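PDB 2PQG: ribosome-inactivating protein 3, which belongs to the ribosome-inactivating protein family of plants and comes from maize. Local coordinates for residues Lys24-His29 with Pro39-Glu44. Numbering follows the deposited sequence.
Sequences KDVIKH and PVLPPE
V26 and I27 on helix 15-27 of this ribosome-inactivating protein fold, and H29, which follows them in the chain, each meet one residue of the extended, proline-rich loop that leads toward strand 51-57. No hydrogen bond joins the two segments, and the case illustrates how a helix end can be packed mostly by apolar side chains. The CG corner of P39 sits among CG1, CG2 and CD1 of I27: with CG1 anti to the carbonyl carbon (chi1 -70°), both branches and the tip gather round it, P39 CG lying 4.0 Å from I27 CG1. Deeper in, V26 and L41 meet at an angle through single methyls, V26 CG1 standing 3.8 Å from L41 CD2. The valine methyl that reaches the leucine is the one anti to the backbone N (chi1 171°), and L41 is covered further by W220 of helix 220-232. Backbone hydrogen bonds between V259 and both P39 and L41 tie the loop to the C-terminal part of the chain. On the helix side H29 N bonds to V26 O at 2.9 Å, while the imidazole leads away from the loop to meet the ring of F2. What H29 offers P42 is mainly its backbone: H29 O lies 3.3 Å from P42 CG.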
loop_
_atom_site.group_PDB
_atom_site.type_symbol
_atom_site.label_atom_id
_atom_site.label_comp_id
_atom_site.label_asym_id
_atom_site.label_seq_id
_atom_site.Cartn_x
_atom_site.Cartn_y
_atom_site.Cartn_z
ATOM N N LYS A 24 6.655 -12.153 8.889
ATOM C CA LYS A 24 6.894 -13.000 10.058
ATOM C C LYS A 24 6.420 -12.341 11.360
ATOM O O LYS A 24 5.927 -13.021 12.265
ATOM C CB LYS A 24 8.386 -13.354 10.157
ATOM C CG LYS A 24 8.777 -14.086 11.437
ATOM C CD LYS A 24 10.199 -14.635 11.375
ATOM C CE LYS A 24 10.538 -15.422 12.637
ATOM N NZ LYS A 24 10.283 -14.607 13.857
ATOM N N ASP A 25 6.555 -11.021 11.454
ATOM C CA ASP A 25 6.120 -10.321 12.653
ATOM C C ASP A 25 4.604 -10.148 12.660
ATOM O O ASP A 25 3.982 -10.096 13.721
ATOM C CB ASP A 25 6.812 -8.962 12.738
ATOM C CG ASP A 25 8.331 -9.083 12.793
ATOM O OD1 ASP A 25 9.024 -8.058 12.605
ATOM O OD2 ASP A 25 8.833 -10.207 13.029
ATOM N N VAL A 26 4.018 -10.062 11.469
ATOM C CA VAL A 26 2.573 -9.897 11.300
ATOM C C VAL A 26 1.852 -11.219 11.546
ATOM O O VAL A 26 0.785 -11.261 12.154
ATOM C CB VAL A 26 2.233 -9.403 9.866
ATOM C CG1 VAL A 26 0.725 -9.437 9.634
ATOM C CG2 VAL A 26 2.770 -7.994 9.664
ATOM N N ILE A 27 2.446 -12.298 11.054
ATOM C CA ILE A 27 1.889 -13.632 11.219
ATOM C C ILE A 27 1.875 -13.985 12.710
ATOM O O ILE A 27 1.108 -14.845 13.145
ATOM C CB ILE A 27 2.706 -14.658 10.400
ATOM C CG1 ILE A 27 2.452 -14.419 8.914
ATOM C CG2 ILE A 27 2.315 -16.077 10.764
ATOM C CD1 ILE A 27 3.311 -15.260 7.999
ATOM N N LYS A 28 2.712 -13.309 13.496
ATOM C CA LYS A 28 2.723 -13.555 14.929
ATOM C C LYS A 28 1.354 -13.190 15.468
ATOM O O LYS A 28 0.885 -13.791 16.427
ATOM C CB LYS A 28 3.789 -12.716 15.634
ATOM C CG LYS A 28 5.130 -13.418 15.769
ATOM C CD LYS A 28 6.190 -12.483 16.329
ATOM C CE LYS A 28 7.576 -13.037 16.077
ATOM N NZ LYS A 28 8.526 -11.957 15.693
ATOM N N HIS A 29 0.706 -12.215 14.840
ATOM C CA HIS A 29 -0.615 -11.795 15.285
ATOM C C HIS A 29 -1.760 -12.372 14.443
ATOM O O HIS A 29 -2.889 -11.880 14.508
ATOM C CB HIS A 29 -0.688 -10.273 15.302
ATOM C CG HIS A 29 0.366 -9.628 16.150
ATOM N ND1 HIS A 29 0.182 -9.344 17.491
ATOM C CD2 HIS A 29 1.623 -9.221 15.854
ATOM C CE1 HIS A 29 1.275 -8.790 17.977
ATOM N NE2 HIS A 29 2.168 -8.703 17.005
ATOM N N PRO A 39 -2.178 -17.348 6.426
ATOM C CA PRO A 39 -2.540 -16.931 7.778
ATOM C C PRO A 39 -3.697 -15.944 7.662
ATOM O O PRO A 39 -3.772 -15.184 6.695
ATOM C CB PRO A 39 -1.269 -16.255 8.277
ATOM C CG PRO A 39 -0.210 -17.060 7.642
ATOM C CD PRO A 39 -0.722 -17.236 6.227
ATOM N N VAL A 40 -4.586 -15.956 8.649
ATOM C CA VAL A 40 -5.741 -15.067 8.666
ATOM C C VAL A 40 -5.450 -13.879 9.580
ATOM O O VAL A 40 -5.163 -14.058 10.770
ATOM C CB VAL A 40 -6.985 -15.806 9.187
ATOM C CG1 VAL A 40 -8.221 -14.942 9.002
ATOM C CG2 VAL A 40 -7.136 -17.122 8.461
ATOM N N LEU A 41 -5.526 -12.672 9.020
ATOM C CA LEU A 41 -5.256 -11.451 9.772
ATOM C C LEU A 41 -6.277 -11.218 10.880
ATOM O O LEU A 41 -7.353 -11.814 10.877
ATOM C CB LEU A 41 -5.247 -10.251 8.826
ATOM C CG LEU A 41 -4.146 -10.275 7.769
ATOM C CD1 LEU A 41 -4.369 -9.143 6.787
ATOM C CD2 LEU A 41 -2.789 -10.153 8.423
ATOM N N PRO A 42 -5.943 -10.350 11.853
ATOM C CA PRO A 42 -6.867 -10.063 12.956
ATOM C C PRO A 42 -8.185 -9.516 12.412
ATOM O O PRO A 42 -8.200 -8.823 11.397
ATOM C CB PRO A 42 -6.111 -9.015 13.768
ATOM C CG PRO A 42 -4.666 -9.340 13.494
ATOM C CD PRO A 42 -4.670 -9.624 12.028
ATOM N N PRO A 43 -9.314 -9.822 13.078
ATOM C CA PRO A 43 -10.612 -9.323 12.608
ATOM C C PRO A 43 -10.661 -7.807 12.582
ATOM O O PRO A 43 -10.135 -7.138 13.474
ATOM C CB PRO A 43 -11.598 -9.925 13.607
ATOM C CG PRO A 43 -10.775 -10.065 14.851
ATOM C CD PRO A 43 -9.476 -10.606 14.313
ATOM N N GLU A 44 -11.303 -7.268 11.552
ATOM C CA GLU A 44 -11.406 -5.832 11.398
ATOM C C GLU A 44 -12.383 -5.206 12.382
ATOM O O GLU A 44 -13.395 -5.804 12.733
ATOM C CB GLU A 44 -11.812 -5.499 9.963
ATOM C CG GLU A 44 -11.765 -4.016 9.652
ATOM C CD GLU A 44 -11.583 -3.741 8.180
ATOM O OE1 GLU A 44 -10.669 -4.350 7.579
ATOM O OE2 GLU A 44 -12.342 -2.910 7.632
#